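Local coordinates for protein glycoside transferase (Listeria monocytogenes, PDB 6R2M) that probably cleaves exopolysaccharide as an extracellular, monomeric glycoside hydrolase, with transferase activity also possible, at residues F190-Q195 / I210-I215; S261-A266 / F301-N306. All blocks are in the same frame, centred on the assembly; numbering follows the deposited sequence.

Interaction 1 of 2, residues F190-Q195 / I210-I215; sequences FTEVFQ and IDQMLI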
loop_
_atom_site.group_PDB
_atom_site.type_symbol
_atom_site.label_atom_id
_atom_site.label_comp_id
_atom_site.label_asym_id
_atom_site.label_seq_id
_atom_site.Cartn_x
_atom_site.Cartn_y
_atom_site.Cartn_z
ATOM N N PHE A 190 8.848 -10.463 -11.307
ATOM C CA PHE A 190 7.483 -10.927 -11.511
ATOM C C PHE A 190 6.878 -10.272 -12.745
ATOM O O PHE A 190 7.079 -9.075 -12.988
ATOM C CB PHE A 190 6.608 -10.569 -10.316
ATOM C CG PHE A 190 6.937 -11.309 -9.061
ATOM C CD1 PHE A 190 6.397 -12.557 -8.815
ATOM C CD2 PHE A 190 7.749 -10.726 -8.083
ATOM C CE1 PHE A 190 6.676 -13.225 -7.637
ATOM C CE2 PHE A 190 8.038 -11.399 -6.905
ATOM C CZ PHE A 190 7.501 -12.638 -6.680
ATOM N N THR A 191 6.102 -11.055 -13.499
ATOM C CA THR A 191 5.159 -10.483 -14.455
ATOM C C THR A 191 4.062 -9.779 -13.676
ATOM O O THR A 191 3.349 -10.424 -12.898
ATOM C CB THR A 191 4.532 -11.572 -15.317
ATOM O OG1 THR A 191 4.075 -12.620 -14.459
ATOM C CG2 THR A 191 5.520 -12.121 -16.317
ATOM N N GLU A 192 3.910 -8.477 -13.883
ATOM C CA GLU A 192 3.050 -7.705 -12.998
ATOM C C GLU A 192 1.576 -7.788 -13.349
ATOM O O GLU A 192 0.740 -7.466 -12.495
ATOM C CB GLU A 192 3.455 -6.230 -13.020
ATOM C CG GLU A 192 4.884 -5.987 -12.564
ATOM C CD GLU A 192 5.866 -5.860 -13.720
ATOM O OE1 GLU A 192 5.612 -6.438 -14.799
ATOM O OE2 GLU A 192 6.896 -5.164 -13.551
ATOM N N VAL A 193 1.228 -8.180 -14.568
ATOM C CA VAL A 193 -0.129 -8.004 -15.074
ATOM C C VAL A 193 -0.742 -9.358 -15.404
ATOM O O VAL A 193 -0.136 -10.176 -16.106
ATOM C CB VAL A 193 -0.152 -7.091 -16.314
ATOM C CG1 VAL A 193 -1.582 -6.908 -16.797
ATOM C CG2 VAL A 193 0.458 -5.737 -15.996
ATOM N N PHE A 194 -1.965 -9.568 -14.935
ATOM C CA PHE A 194 -2.747 -10.757 -15.241
ATOM C C PHE A 194 -3.926 -10.302 -16.091
ATOM O O PHE A 194 -4.689 -9.425 -15.678
ATOM C CB PHE A 194 -3.181 -11.439 -13.938
ATOM C CG PHE A 194 -3.981 -12.699 -14.130
ATOM C CD1 PHE A 194 -3.352 -13.904 -14.394
ATOM C CD2 PHE A 194 -5.362 -12.675 -14.004
ATOM C CE1 PHE A 194 -4.090 -15.067 -14.555
ATOM C CE2 PHE A 194 -6.105 -13.835 -14.166
ATOM C CZ PHE A 194 -5.465 -15.028 -14.445
ATOM N N GLN A 195 -4.017 -10.821 -17.313
ATOM C CA GLN A 195 -5.059 -10.386 -18.235
ATOM C C GLN A 195 -5.390 -11.554 -19.145
ATOM O O GLN A 195 -4.481 -12.207 -19.668
ATOM C CB GLN A 195 -4.628 -9.169 -19.062
ATOM C CG GLN A 195 -5.687 -8.706 -20.077
ATOM C CD GLN A 195 -5.280 -7.450 -20.821
ATOM O OE1 GLN A 195 -4.113 -7.068 -20.820
ATOM N NE2 GLN A 195 -6.248 -6.796 -21.464
ATOM N N ILE A 210 9.004 -0.874 -6.350
ATOM C CA ILE A 210 7.856 -0.759 -5.449
ATOM C C ILE A 210 6.824 -1.820 -5.797
ATOM O O ILE A 210 6.348 -2.565 -4.931
ATOM C CB ILE A 210 7.224 0.644 -5.523
ATOM C CG1 ILE A 210 8.204 1.693 -5.019
ATOM C CG2 ILE A 210 5.912 0.665 -4.722
ATOM C CD1 ILE A 210 7.633 3.116 -5.114
ATOM N N ASP A 211 6.456 -1.898 -7.072
ATOM C CA ASP A 211 5.458 -2.880 -7.483
ATOM C C ASP A 211 5.980 -4.301 -7.301
ATOM O O ASP A 211 5.252 -5.177 -6.810
ATOM C CB ASP A 211 5.043 -2.619 -8.924
ATOM C CG ASP A 211 4.578 -1.182 -9.135
ATOM O OD1 ASP A 211 4.045 -0.602 -8.169
ATOM O OD2 ASP A 211 4.749 -0.655 -10.246
ATOM N N GLN A 212 7.255 -4.533 -7.632
ATOM C CA GLN A 212 7.829 -5.859 -7.439
ATOM C C GLN A 212 7.803 -6.271 -5.969
ATOM O O GLN A 212 7.501 -7.426 -5.659
ATOM C CB GLN A 212 9.251 -5.907 -7.985
ATOM C CG GLN A 212 9.351 -5.755 -9.513
ATOM C CD GLN A 212 8.912 -7.014 -10.251
ATOM O OE1 GLN A 212 9.228 -8.115 -9.819
ATOM N NE2 GLN A 212 8.189 -6.853 -11.361
ATOM N N MET A 213 8.119 -5.346 -5.046
ATOM C CA MET A 213 8.116 -5.720 -3.632
ATOM C C MET A 213 6.705 -6.034 -3.162
ATOM O O MET A 213 6.497 -6.961 -2.371
ATOM C CB MET A 213 8.708 -4.600 -2.762
ATOM C CG MET A 213 10.224 -4.451 -2.833
ATOM S SD MET A 213 11.145 -5.981 -2.608
ATOM C CE MET A 213 10.424 -6.602 -1.079
ATOM N N LEU A 214 5.715 -5.279 -3.642
ATOM C CA LEU A 214 4.344 -5.565 -3.226
ATOM C C LEU A 214 3.899 -6.941 -3.722
ATOM O O LEU A 214 3.214 -7.672 -3.001
ATOM C CB LEU A 214 3.405 -4.469 -3.725
ATOM C CG LEU A 214 3.590 -3.137 -2.978
ATOM C CD1 LEU A 214 2.846 -2.032 -3.696
ATOM C CD2 LEU A 214 3.102 -3.278 -1.530
ATOM N N ILE A 215 4.289 -7.320 -4.943
ATOM C CA ILE A 215 3.952 -8.652 -5.449
ATOM C C ILE A 215 4.641 -9.718 -4.615
ATOM O O ILE A 215 4.043 -10.741 -4.260
ATOM C CB ILE A 215 4.334 -8.786 -6.936
ATOM C CG1 ILE A 215 3.576 -7.756 -7.764
ATOM C CG2 ILE A 215 4.066 -10.234 -7.445
ATOM C CD1 ILE A 215 4.139 -7.576 -9.150
#
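Phe190 and Gln212 bring the two backbones closest, with 6.5 Å between their CA atoms, where the extended loop leading into strand 193-195 passes the first turns of helix 209-223. The loop then turns away, so that Phe190 and Glu192 meet the helix while the strand itself diverges from it. Gln212 carries the polar half of the contact. Its chain is bent at chi2 (-74°), which swings the terminal amide against the backbone of Phe190. There the amide acts at both ends: OE1 accepts from Phe190 N at 2.8 Å, and NE2 donates to Phe190 O at 3.0 Å. In each bond the donor lies in the carbonyl plane on a lone pair, and the NE2 bond is nearly straight at 172°. A glutamine suits this place because one flat group offers both a donor and an acceptor to the N-H and C=O of a single loop residue, and the paired bonds fix which way round the amide sits. NE2 also reaches Glu192 OE2 at 3.1 Å, a weak, bent bond with the carboxylate turned nearly square to the amide; the stronger partner of Glu192 is the backbone N of Ala202, met by OE1. One turn further along the helix, Ile215 supplies the apolar half. Its CG2 methyl sits over one face of the Phe190 ring, 3.6 Å from the centroid, in a CH-pi contact, while Gln212 OE1 lies at the ring's edge. The CD1 branch packs on Glu192 CG at 3.8 Å, and Phe230 of helix 228-241 meets the Phe190 ring too. Buried throughout, this glutamine pairing with one loop residue lies just ahead of a classic beta bulge, Glu192 and Val193 both facing Gln200, and ties the small antiparallel sheet to a helix.

Interaction 2 of 2, residues S261-A266 / F301-N306; sequences STAVYA and FFDYIN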
loop_
_atom_site.group_PDB
_atom_site.type_symbol
_atom_site.label_atom_id
_atom_site.label_comp_id
_atom_site.label_asym_id
_atom_site.label_seq_id
_atom_site.Cartn_x
_atom_site.Cartn_y
_atom_site.Cartn_z
ATOM N N SER A 261 14.863 4.095 -3.675
ATOM C CA SER A 261 13.478 4.413 -3.342
ATOM C C SER A 261 13.238 4.185 -1.860
ATOM O O SER A 261 13.524 3.102 -1.343
ATOM C CB SER A 261 12.500 3.561 -4.144
ATOM O OG SER A 261 11.231 3.493 -3.481
ATOM N N THR A 262 12.716 5.212 -1.183
ATOM C CA THR A 262 12.348 5.056 0.221
ATOM C C THR A 262 11.325 3.939 0.401
ATOM O O THR A 262 11.480 3.074 1.273
ATOM C CB THR A 262 11.816 6.379 0.756
ATOM O OG1 THR A 262 12.864 7.351 0.713
ATOM C CG2 THR A 262 11.351 6.224 2.191
ATOM N N ALA A 263 10.269 3.936 -0.425
ATOM C CA ALA A 263 9.241 2.910 -0.281
ATOM C C ALA A 263 9.806 1.509 -0.498
ATOM O O ALA A 263 9.418 0.568 0.203
ATOM C CB ALA A 263 8.078 3.183 -1.235
ATOM N N VAL A 264 10.744 1.360 -1.439
ATOM C CA VAL A 264 11.366 0.058 -1.677
ATOM C C VAL A 264 12.074 -0.438 -0.428
ATOM O O VAL A 264 11.959 -1.608 -0.058
ATOM C CB VAL A 264 12.322 0.131 -2.876
ATOM C CG1 VAL A 264 13.212 -1.115 -2.896
ATOM C CG2 VAL A 264 11.505 0.208 -4.149
ATOM N N TYR A 265 12.799 0.445 0.264
ATOM C CA TYR A 265 13.454 -0.021 1.486
ATOM C C TYR A 265 12.456 -0.286 2.607
ATOM O O TYR A 265 12.673 -1.202 3.415
ATOM C CB TYR A 265 14.508 0.984 1.936
ATOM C CG TYR A 265 15.748 0.942 1.065
ATOM C CD1 TYR A 265 16.316 -0.276 0.705
ATOM C CD2 TYR A 265 16.354 2.113 0.622
ATOM C CE1 TYR A 265 17.452 -0.332 -0.100
ATOM C CE2 TYR A 265 17.508 2.071 -0.177
ATOM C CZ TYR A 265 18.045 0.838 -0.528
ATOM O OH TYR A 265 19.180 0.791 -1.311
ATOM N N ALA A 266 11.364 0.482 2.682
ATOM C CA ALA A 266 10.344 0.173 3.681
ATOM C C ALA A 266 9.737 -1.202 3.427
ATOM O O ALA A 266 9.608 -2.022 4.351
ATOM C CB ALA A 266 9.257 1.249 3.680
ATOM N N PHE A 301 4.222 11.823 -0.639
ATOM C CA PHE A 301 3.637 11.352 0.613
ATOM C C PHE A 301 3.796 9.842 0.777
ATOM O O PHE A 301 4.024 9.351 1.891
ATOM C CB PHE A 301 2.163 11.747 0.679
ATOM C CG PHE A 301 1.552 11.493 2.012
ATOM C CD1 PHE A 301 1.815 12.338 3.075
ATOM C CD2 PHE A 301 0.737 10.380 2.213
ATOM C CE1 PHE A 301 1.246 12.083 4.329
ATOM C CE2 PHE A 301 0.170 10.122 3.436
ATOM C CZ PHE A 301 0.423 10.972 4.504
ATOM N N PHE A 302 3.667 9.087 -0.319
ATOM C CA PHE A 302 3.817 7.631 -0.253
ATOM C C PHE A 302 5.149 7.237 0.366
ATOM O O PHE A 302 5.205 6.330 1.203
ATOM C CB PHE A 302 3.706 7.027 -1.649
ATOM C CG PHE A 302 3.590 5.517 -1.677
ATOM C CD1 PHE A 302 2.367 4.891 -1.460
ATOM C CD2 PHE A 302 4.687 4.724 -2.012
ATOM C CE1 PHE A 302 2.250 3.496 -1.551
ATOM C CE2 PHE A 302 4.571 3.350 -2.095
ATOM C CZ PHE A 302 3.355 2.730 -1.870
ATOM N N ASP A 303 6.234 7.920 -0.024
ATOM C CA ASP A 303 7.544 7.620 0.552
ATOM C C ASP A 303 7.622 8.090 1.998
ATOM O O ASP A 303 8.080 7.352 2.880
ATOM C CB ASP A 303 8.648 8.283 -0.276
ATOM C CG ASP A 303 8.871 7.605 -1.609
ATOM O OD1 ASP A 303 8.943 6.366 -1.647
ATOM O OD2 ASP A 303 8.973 8.325 -2.625
ATOM N N TYR A 304 7.166 9.313 2.258
ATOM C CA TYR A 304 7.223 9.857 3.607
ATOM C C TYR A 304 6.489 8.948 4.583
ATOM O O TYR A 304 7.036 8.552 5.616
ATOM C CB TYR A 304 6.620 11.264 3.623
ATOM C CG TYR A 304 6.423 11.791 5.024
ATOM C CD1 TYR A 304 7.485 12.345 5.730
ATOM C CD2 TYR A 304 5.196 11.688 5.661
ATOM C CE1 TYR A 304 7.317 12.791 7.027
ATOM C CE2 TYR A 304 5.020 12.140 6.952
ATOM C CZ TYR A 304 6.079 12.691 7.625
ATOM O OH TYR A 304 5.868 13.131 8.919
ATOM N N ILE A 305 5.252 8.576 4.248
ATOM C CA ILE A 305 4.420 7.930 5.253
ATOM C C ILE A 305 4.758 6.449 5.386
ATOM O O ILE A 305 4.615 5.881 6.472
ATOM C CB ILE A 305 2.926 8.146 4.945
ATOM C CG1 ILE A 305 2.073 7.835 6.179
ATOM C CG2 ILE A 305 2.456 7.336 3.721
ATOM C CD1 ILE A 305 2.224 8.870 7.304
ATOM N N ASN A 306 5.204 5.788 4.309
ATOM C CA ASN A 306 5.609 4.395 4.463
ATOM C C ASN A 306 6.891 4.274 5.273
ATOM O O ASN A 306 7.062 3.290 6.005
ATOM C CB ASN A 306 5.770 3.722 3.101
ATOM C CG ASN A 306 4.455 3.154 2.577
ATOM O OD1 ASN A 306 3.903 2.234 3.159
ATOM N ND2 ASN A 306 3.951 3.711 1.485
HETATM O O HOH W 1 9.955 5.683 -4.020
#
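Asp303 and Ala263 bury the most surface here, followed by Thr262, and all three lie where two helix N-terminal turns run side by side. The axes of segments 262-266 and 301-306 approach to 8.7 Å with their directions 34° apart. Asp303 OD1 accepts from Ala263 N at 3.0 Å, approached on its anti side and 26° out of the carboxylate plane. That N-H belongs to the first turn, where the helix itself supplies no i-4 carbonyl for it, and a carboxylate there should be stabilised by the positive end of the helix dipole. Ser261, at the N-cap, directs OG to Val264 N at 3.0 Å, so adjacent amides are satisfied by two different side chains. A water joins the two acceptors: it donates to Asp303 OD1 and lies 2.6 Å from Ser261 OG. Ala263 allows this closeness because its side chain is a single methyl, which fits between Asp303 OD1 and the Phe302 ring, with CB 3.6 Å from Phe302 CE2. Over the centre of that ring's face lies Asn306 ND2, which also donates to Phe302 O, holding the amide against its own helix. Thr262 has its methyl anti to the backbone N, a rotamer that lays CG2 against Asp303 O at 3.5 Å. Farther along, small Ala266 packs its CB on Asn306 O. Two helices running in roughly the same direction, one start capped by serine and met by an aspartate of its neighbour, are consistent with the helix packing of an (alpha/alpha)6 barrel, as in glycoside hydrolases of family 8.

In the fold
Interaction 1 closes before interaction 2 opens along the chain, and their centres lie about 17 Å apart. Helix 209-223 connects them: Gln212 and Ile215 hold the loop of interaction 1, while Ile210 at the same end packs into interaction 2. There Ile210 CD1 lies 3.9 Å from Ala263 CB, and Ile210 CG2 is 4.0 Å from Phe302 CE2, so one branched side chain touches both helices of the second contact. Helices 209-223, 262-274 and 301-312 are thereby joined in succession, with the small sheet at the far end. Both are packing contacts within the fold, and neither involves a bound ligand.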